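Local coordinates for peptide ABC transporter, peptide-binding protein (Thermus thermophilus, PDB 2D5W) that binds oligopeptides such as a pentapeptide and probably delivers them to an ABC transporter for uptake across the membrane, at residues A91-G96 / P158-G163; Y39-F44 / G205-S210. All blocks are in the same frame, centred on the assembly; numbering follows the deposited sequence.

From the N terminus, the chain first runs through helix 31-40 and the residues just after it, which form one half of interaction 2. Some fifty residues on, the turn at 91-96 meets the start of helix 159-173 at 158-163, and interaction 1 closes a loop holding strands 127-131 and 136-141. The chain then passes helices 182-194 and 199-203 before 205-210 returns to 39-44, so the loop of interaction 2 encloses that of interaction 1. The two centres lie about 8 Å apart and touch: Ser94 OG is 2.8 Å from Tyr209 N, a probable hydrogen bond. Interaction 1 ties the 91-96 turn to helix 159-173; interaction 2 ties helix 31-40 to the loop before strand 213-219.

Interaction 1: A91-G96 / P158-G163; sequences AKWSDG and PKHIMG
Trp93 lays one face of its indole against Pro158, while Asp95, two residues on, reaches His160. The proline and indole side chains cross at about a right angle. Pro158 CB sits 3.7 Å from the centroid of the Trp93 six-membered ring, almost straight above it, a CH-pi contact that suits a flat, electron-rich ring facing a rigid pyrrolidine. Beside it, Pro158 CD approaches Trp93 CH2 at 3.5 Å. The same indole face also receives His160 CE1, 3.6 Å from Trp93 CD1; here the planes are inclined at 56°, so the rings neither stack nor meet edge to face.

Asp95 and His160 come from opposite directions. His160 NE2 donates to Asp95 OD2 over 2.7 Å, the carboxylate oxygen lying almost in the imidazole plane and accepting through its syn lone pair. The carboxylate is nevertheless twisted 38° from the ring. With chi1 at 70°, His160 CG stands between its own backbone N and carbonyl carbon, and from there the ring can reach both the carboxylate and the indole. Ile161 CG1 lies over one imidazole face, toward its rim, and the nearby carboxylate would probably favour a protonated histidine.

Trp93 opens a type I turn ending at Gly96, whose positive phi suits glycine, and this turn brings tryptophan and aspartate to the same neighbour. Pro158 is the N-cap residue of helix 159-173. Asp103 of helix 101-112 accepts from both Trp93 NE1 and Lys159 N, joining the loop after strand 78-86 to the beginnings of these two helices.

Interaction 2: Y39-F44 / G205-S210; sequences YLFAPF and GAMVYS
Phe41 packs its ring against Tyr209 and the backbone of 205-210 in a mostly buried loop-to-loop contact of this family 5 solute-binding fold, where the end of helix 31-40 meets the segment leading into strand 213-219. The Phe41 and Tyr209 rings are inclined at 50°, with Phe41 CZ 3.5 Å from Tyr209 CD1. Farther along, Met207, bent at chi2 and chi3, brings its CE methyl to 4.0 Å from Phe41 CZ. Phe41 CE1 also lies 3.3 Å from Val208 O, a buried carbonyl oxygen without a hydrogen-bonding partner in the model. An alanine in place of Phe41 would remove this ring and would probably open a gap between Met207 and Tyr209, leaving the tyrosine ring less firmly held.

Leu40 lies alongside Tyr209, both side chains pointing the same way, and its CB is 3.8 Å from Tyr209 CD1. Phenylalanine and leucine thus give the tyrosine ring apolar neighbours. Leu40 O lies near the plane of that ring at its CB end, 3.3 Å from Tyr209 CB, and also accepts a weak, bent bond from Ser210 N.

In the next shell, Leu202 of helix 199-203 touches both Met207 and Tyr209. That helix ends in a Schellman motif whose C-prime residue, Gly205, has the positive phi that glycine readily adopts. Met162 of helix 159-173 also packs on Met207. Tyr156 OH hydrogen-bonds to both Ser210 OG and Ala42 O, helping to place the serine. Back in the contact itself, a small hydroxyl fits: at chi1 61°, Ser210 OG lies between its backbone N and carbonyl carbon, and accepts from Ala42 N at 3.2 Å, with an N-H...O angle of 146°.

Interaction 1: A91-G96 / P158-G163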
ATOM      1  N   ALA A  91       2.939   6.814 -27.306  1.00 11.16           N
ATOM      2  CA  ALA A  91       2.213   6.476 -26.081  1.00 10.92           C
ATOM      3  C   ALA A  91       0.739   6.708 -26.396  1.00 11.17           C
ATOM      4  O   ALA A  91       0.345   7.822 -26.740  1.00 11.33           O
ATOM      5  CB  ALA A  91       2.658   7.373 -24.939  1.00 11.45           C
ATOM      6  N   LYS A  92      -0.072   5.662 -26.277  1.00 11.91           N
ATOM      7  CA  LYS A  92      -1.490   5.776 -26.597  1.00 11.36           C
ATOM      8  C   LYS A  92      -2.436   5.037 -25.665  1.00 10.65           C
ATOM      9  O   LYS A  92      -2.095   3.997 -25.099  1.00 11.39           O
ATOM     10  CB  LYS A  92      -1.751   5.264 -28.021  1.00 14.02           C
ATOM     11  CG  LYS A  92      -1.031   6.027 -29.118  1.00 16.67           C
ATOM     12  CD  LYS A  92      -1.439   5.527 -30.499  1.00 20.41           C
ATOM     13  CE  LYS A  92      -0.605   6.189 -31.583  1.00 24.77           C
ATOM     14  NZ  LYS A  92      -0.622   7.672 -31.468  1.00 25.83           N
ATOM     15  N   TRP A  93      -3.637   5.586 -25.524  1.00  9.51           N
ATOM     16  CA  TRP A  93      -4.674   4.961 -24.720  1.00  9.52           C
ATOM     17  C   TRP A  93      -5.218   3.788 -25.539  1.00  9.44           C
ATOM     18  O   TRP A  93      -5.042   3.735 -26.766  1.00 10.20           O
ATOM     19  CB  TRP A  93      -5.797   5.956 -24.421  1.00  9.19           C
ATOM     20  CG  TRP A  93      -5.380   7.113 -23.555  1.00  9.36           C
ATOM     21  CD1 TRP A  93      -5.154   8.402 -23.954  1.00  9.55           C
ATOM     22  CD2 TRP A  93      -5.142   7.083 -22.142  1.00  9.40           C
ATOM     23  NE1 TRP A  93      -4.792   9.176 -22.875  1.00 10.40           N
ATOM     24  CE2 TRP A  93      -4.773   8.391 -21.751  1.00  9.33           C
ATOM     25  CE3 TRP A  93      -5.201   6.077 -21.167  1.00  9.52           C
ATOM     26  CZ2 TRP A  93      -4.466   8.719 -20.425  1.00  9.65           C
ATOM     27  CZ3 TRP A  93      -4.894   6.404 -19.847  1.00  9.55           C
ATOM     28  CH2 TRP A  93      -4.532   7.715 -19.491  1.00 10.52           C
ATOM     29  N   SER A  94      -5.892   2.860 -24.867  1.00  9.79           N
ATOM     30  CA  SER A  94      -6.433   1.678 -25.529  1.00  9.74           C
ATOM     31  C   SER A  94      -7.504   1.970 -26.579  1.00 10.24           C
ATOM     32  O   SER A  94      -7.829   1.095 -27.382  1.00 11.60           O
ATOM     33  CB  SER A  94      -6.976   0.693 -24.489  1.00  9.61           C
ATOM     34  OG  SER A  94      -7.954   1.300 -23.671  1.00 10.03           O
ATOM     35  N   ASP A  95      -8.054   3.182 -26.580  1.00 10.15           N
ATOM     36  CA  ASP A  95      -9.060   3.544 -27.575  1.00 10.87           C
ATOM     37  C   ASP A  95      -8.412   4.211 -28.786  1.00 11.34           C
ATOM     38  O   ASP A  95      -9.103   4.667 -29.699  1.00 13.27           O
ATOM     39  CB  ASP A  95     -10.133   4.466 -26.975  1.00 11.18           C
ATOM     40  CG  ASP A  95      -9.571   5.781 -26.460  1.00 11.26           C
ATOM     41  OD1 ASP A  95      -8.341   5.991 -26.536  1.00 11.64           O
ATOM     42  OD2 ASP A  95     -10.376   6.608 -25.972  1.00 12.66           O
ATOM     43  N   GLY A  96      -7.082   4.265 -28.788  1.00 11.19           N
ATOM     44  CA  GLY A  96      -6.366   4.861 -29.901  1.00 12.70           C
ATOM     45  C   GLY A  96      -5.973   6.318 -29.744  1.00 12.87           C
ATOM     46  O   GLY A  96      -5.178   6.828 -30.537  1.00 14.27           O
ATOM     47  N   PRO A 158      -6.761   9.839 -18.077  1.00  9.44           N
ATOM     48  CA  PRO A 158      -7.415  10.151 -19.356  1.00  9.22           C
ATOM     49  C   PRO A 158      -8.407  11.305 -19.361  1.00  8.79           C
ATOM     50  O   PRO A 158      -9.595  11.127 -19.082  1.00  9.99           O
ATOM     51  CB  PRO A 158      -8.056   8.826 -19.743  1.00  9.13           C
ATOM     52  CG  PRO A 158      -8.446   8.254 -18.409  1.00  9.96           C
ATOM     53  CD  PRO A 158      -7.251   8.562 -17.525  1.00 10.09           C
ATOM     54  N   LYS A 159      -7.914  12.483 -19.721  1.00  9.68           N
ATOM     55  CA  LYS A 159      -8.736  13.679 -19.754  1.00 10.87           C
ATOM     56  C   LYS A 159      -9.922  13.594 -20.708  1.00  9.67           C
ATOM     57  O   LYS A 159     -11.017  14.035 -20.366  1.00 10.36           O
ATOM     58  CB  LYS A 159      -7.880  14.893 -20.119  1.00 12.07           C
ATOM     59  CG  LYS A 159      -8.656  16.200 -20.167  1.00 15.09           C
ATOM     60  CD  LYS A 159      -7.790  17.334 -20.691  1.00 18.87           C
ATOM     61  CE  LYS A 159      -8.596  18.608 -20.878  1.00 21.23           C
ATOM     62  NZ  LYS A 159      -7.750  19.713 -21.407  1.00 22.63           N
ATOM     63  N   HIS A 160      -9.716  13.035 -21.900  1.00 10.16           N
ATOM     64  CA  HIS A 160     -10.813  12.959 -22.859  1.00 10.56           C
ATOM     65  C   HIS A 160     -11.961  12.090 -22.362  1.00 10.28           C
ATOM     66  O   HIS A 160     -13.089  12.221 -22.827  1.00 11.99           O
ATOM     67  CB  HIS A 160     -10.323  12.474 -24.237  1.00 11.29           C
ATOM     68  CG  HIS A 160      -9.900  11.036 -24.283  1.00 10.99           C
ATOM     69  ND1 HIS A 160      -8.727  10.582 -23.720  1.00 11.73           N
ATOM     70  CD2 HIS A 160     -10.474   9.959 -24.872  1.00 11.68           C
ATOM     71  CE1 HIS A 160      -8.594   9.290 -23.962  1.00 10.58           C
ATOM     72  NE2 HIS A 160      -9.641   8.887 -24.660  1.00 11.52           N
ATOM     73  N   ILE A 161     -11.676  11.222 -21.397  1.00  9.78           N
ATOM     74  CA  ILE A 161     -12.692  10.338 -20.835  1.00 10.75           C
ATOM     75  C   ILE A 161     -13.329  10.902 -19.567  1.00  9.58           C
ATOM     76  O   ILE A 161     -14.554  10.935 -19.439  1.00 10.17           O
ATOM     77  CB  ILE A 161     -12.090   8.950 -20.487  1.00 10.27           C
ATOM     78  CG1 ILE A 161     -11.614   8.247 -21.762  1.00 11.93           C
ATOM     79  CG2 ILE A 161     -13.111   8.106 -19.723  1.00 10.80           C
ATOM     80  CD1 ILE A 161     -12.710   7.966 -22.779  1.00 11.44           C
ATOM     81  N   MET A 162     -12.494  11.357 -18.639  1.00  9.90           N
ATOM     82  CA  MET A 162     -12.973  11.857 -17.354  1.00 10.01           C
ATOM     83  C   MET A 162     -13.140  13.366 -17.222  1.00 10.93           C
ATOM     84  O   MET A 162     -13.812  13.835 -16.305  1.00 10.11           O
ATOM     85  CB  MET A 162     -12.030  11.368 -16.249  1.00 10.14           C
ATOM     86  CG  MET A 162     -11.798   9.861 -16.245  1.00 10.01           C
ATOM     87  SD  MET A 162     -10.562   9.345 -15.033  1.00 11.07           S
ATOM     88  CE  MET A 162     -11.562   9.270 -13.547  1.00 14.09           C
ATOM     89  N   GLY A 163     -12.524  14.112 -18.134  1.00 10.55           N
ATOM     90  CA  GLY A 163     -12.576  15.567 -18.098  1.00 11.43           C
ATOM     91  C   GLY A 163     -13.950  16.209 -18.100  1.00 12.00           C
ATOM     92  O   GLY A 163     -14.220  17.088 -17.279  1.00 12.09           O
TER

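Interaction 2: Y39-F44 / G205-S210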
ATOM      1  N   TYR A  39      -0.772  -3.720 -14.960  1.00  8.99           N
ATOM      2  CA  TYR A  39      -1.086  -4.343 -16.237  1.00  9.15           C
ATOM      3  C   TYR A  39      -1.926  -3.427 -17.121  1.00  8.74           C
ATOM      4  O   TYR A  39      -1.815  -3.460 -18.348  1.00 10.18           O
ATOM      5  CB  TYR A  39      -1.853  -5.657 -16.023  1.00  9.16           C
ATOM      6  CG  TYR A  39      -1.030  -6.760 -15.399  1.00  9.18           C
ATOM      7  CD1 TYR A  39      -0.774  -6.785 -14.027  1.00  9.77           C
ATOM      8  CD2 TYR A  39      -0.463  -7.756 -16.192  1.00  9.31           C
ATOM      9  CE1 TYR A  39       0.034  -7.777 -13.463  1.00 10.00           C
ATOM     10  CE2 TYR A  39       0.344  -8.749 -15.642  1.00  9.58           C
ATOM     11  CZ  TYR A  39       0.591  -8.753 -14.280  1.00  9.44           C
ATOM     12  OH  TYR A  39       1.410  -9.726 -13.753  1.00 10.24           O
ATOM     13  N   LEU A  40      -2.743  -2.599 -16.477  1.00  8.96           N
ATOM     14  CA  LEU A  40      -3.675  -1.703 -17.157  1.00  8.86           C
ATOM     15  C   LEU A  40      -3.213  -0.272 -17.405  1.00  9.22           C
ATOM     16  O   LEU A  40      -3.715   0.394 -18.316  1.00  9.45           O
ATOM     17  CB  LEU A  40      -4.979  -1.653 -16.359  1.00  8.92           C
ATOM     18  CG  LEU A  40      -5.725  -2.972 -16.157  1.00  9.54           C
ATOM     19  CD1 LEU A  40      -6.826  -2.786 -15.129  1.00 10.86           C
ATOM     20  CD2 LEU A  40      -6.295  -3.450 -17.487  1.00  9.81           C
ATOM     21  N   PHE A  41      -2.278   0.202 -16.589  1.00  8.64           N
ATOM     22  CA  PHE A  41      -1.779   1.568 -16.696  1.00  9.44           C
ATOM     23  C   PHE A  41      -0.268   1.582 -16.538  1.00 10.28           C
ATOM     24  O   PHE A  41       0.263   1.093 -15.543  1.00 12.96           O
ATOM     25  CB  PHE A  41      -2.428   2.437 -15.615  1.00  9.66           C
ATOM     26  CG  PHE A  41      -3.914   2.586 -15.777  1.00  8.60           C
ATOM     27  CD1 PHE A  41      -4.437   3.523 -16.665  1.00  9.80           C
ATOM     28  CD2 PHE A  41      -4.790   1.754 -15.092  1.00  9.55           C
ATOM     29  CE1 PHE A  41      -5.814   3.625 -16.874  1.00  9.46           C
ATOM     30  CE2 PHE A  41      -6.167   1.847 -15.295  1.00  9.36           C
ATOM     31  CZ  PHE A  41      -6.680   2.785 -16.189  1.00  8.81           C
ATOM     32  N   ALA A  42       0.422   2.144 -17.522  1.00  9.34           N
ATOM     33  CA  ALA A  42       1.875   2.197 -17.487  1.00 10.15           C
ATOM     34  C   ALA A  42       2.393   3.558 -17.047  1.00 10.05           C
ATOM     35  O   ALA A  42       1.807   4.595 -17.357  1.00 10.44           O
ATOM     36  CB  ALA A  42       2.439   1.846 -18.858  1.00 10.46           C
ATOM     37  N   PRO A  43       3.509   3.574 -16.311  1.00  9.09           N
ATOM     38  CA  PRO A  43       4.088   4.833 -15.842  1.00  9.73           C
ATOM     39  C   PRO A  43       4.965   5.473 -16.914  1.00  9.50           C
ATOM     40  O   PRO A  43       5.254   4.863 -17.945  1.00  9.18           O
ATOM     41  CB  PRO A  43       4.909   4.391 -14.641  1.00 10.09           C
ATOM     42  CG  PRO A  43       5.456   3.063 -15.109  1.00 10.40           C
ATOM     43  CD  PRO A  43       4.244   2.416 -15.764  1.00  9.58           C
ATOM     44  N   PHE A  44       5.371   6.715 -16.675  1.00  9.76           N
ATOM     45  CA  PHE A  44       6.272   7.391 -17.598  1.00  9.25           C
ATOM     46  C   PHE A  44       7.649   6.791 -17.332  1.00  9.56           C
ATOM     47  O   PHE A  44       8.389   6.460 -18.257  1.00  9.34           O
ATOM     48  CB  PHE A  44       6.296   8.897 -17.325  1.00 10.26           C
ATOM     49  CG  PHE A  44       5.044   9.608 -17.746  1.00  9.90           C
ATOM     50  CD1 PHE A  44       4.337  10.398 -16.846  1.00 10.15           C
ATOM     51  CD2 PHE A  44       4.566   9.485 -19.046  1.00 10.71           C
ATOM     52  CE1 PHE A  44       3.173  11.054 -17.233  1.00 10.62           C
ATOM     53  CE2 PHE A  44       3.402  10.136 -19.443  1.00 10.82           C
ATOM     54  CZ  PHE A  44       2.705  10.923 -18.535  1.00 10.37           C
ATOM     55  N   GLY A 205     -17.488  -0.059 -20.450  1.00 10.48           N
ATOM     56  CA  GLY A 205     -16.492   0.771 -21.113  1.00 10.89           C
ATOM     57  C   GLY A 205     -16.228   2.161 -20.569  1.00 10.46           C
ATOM     58  O   GLY A 205     -15.811   3.048 -21.316  1.00 11.23           O
ATOM     59  N   ALA A 206     -16.422   2.355 -19.270  1.00 10.08           N
ATOM     60  CA  ALA A 206     -16.222   3.669 -18.662  1.00  9.90           C
ATOM     61  C   ALA A 206     -14.795   4.202 -18.724  1.00 10.14           C
ATOM     62  O   ALA A 206     -14.589   5.415 -18.732  1.00 10.36           O
ATOM     63  CB  ALA A 206     -16.691   3.643 -17.210  1.00 12.46           C
ATOM     64  N   MET A 207     -13.808   3.313 -18.758  1.00  9.48           N
ATOM     65  CA  MET A 207     -12.415   3.746 -18.791  1.00  9.19           C
ATOM     66  C   MET A 207     -11.634   3.253 -20.000  1.00  8.92           C
ATOM     67  O   MET A 207     -12.090   2.382 -20.745  1.00  9.34           O
ATOM     68  CB  MET A 207     -11.693   3.273 -17.521  1.00 10.10           C
ATOM     69  CG  MET A 207     -11.985   4.094 -16.274  1.00  9.44           C
ATOM     70  SD  MET A 207     -11.351   5.789 -16.396  1.00 10.85           S
ATOM     71  CE  MET A 207      -9.589   5.517 -16.078  1.00 11.90           C
ATOM     72  N   VAL A 208     -10.461   3.855 -20.194  1.00  8.73           N
ATOM     73  CA  VAL A 208      -9.531   3.446 -21.238  1.00  9.09           C
ATOM     74  C   VAL A 208      -8.230   3.151 -20.501  1.00  8.52           C
ATOM     75  O   VAL A 208      -8.043   3.598 -19.360  1.00  9.81           O
ATOM     76  CB  VAL A 208      -9.332   4.507 -22.340  1.00  9.40           C
ATOM     77  CG1 VAL A 208     -10.635   4.672 -23.123  1.00 10.41           C
ATOM     78  CG2 VAL A 208      -8.868   5.818 -21.746  1.00 11.53           C
ATOM     79  N   TYR A 209      -7.333   2.425 -21.158  1.00  9.14           N
ATOM     80  CA  TYR A 209      -6.114   1.939 -20.532  1.00  8.80           C
ATOM     81  C   TYR A 209      -4.824   2.282 -21.259  1.00  8.40           C
ATOM     82  O   TYR A 209      -4.784   2.305 -22.482  1.00  9.33           O
ATOM     83  CB  TYR A 209      -6.286   0.426 -20.384  1.00  8.87           C
ATOM     84  CG  TYR A 209      -7.598   0.103 -19.692  1.00  8.12           C
ATOM     85  CD1 TYR A 209      -7.690   0.138 -18.304  1.00  8.10           C
ATOM     86  CD2 TYR A 209      -8.774  -0.110 -20.421  1.00  8.39           C
ATOM     87  CE1 TYR A 209      -8.902  -0.018 -17.653  1.00  9.03           C
ATOM     88  CE2 TYR A 209     -10.005  -0.264 -19.772  1.00  8.75           C
ATOM     89  CZ  TYR A 209     -10.055  -0.214 -18.382  1.00  7.93           C
ATOM     90  OH  TYR A 209     -11.248  -0.340 -17.708  1.00  9.11           O
ATOM     91  N   SER A 210      -3.763   2.526 -20.495  1.00  8.67           N
ATOM     92  CA  SER A 210      -2.470   2.901 -21.065  1.00  8.83           C
ATOM     93  C   SER A 210      -1.393   1.831 -20.941  1.00  8.63           C
ATOM     94  O   SER A 210      -0.289   2.004 -21.456  1.00  9.91           O
ATOM     95  CB  SER A 210      -1.963   4.158 -20.374  1.00  9.11           C
ATOM     96  OG  SER A 210      -1.790   3.893 -18.991  1.00 10.03           O
TER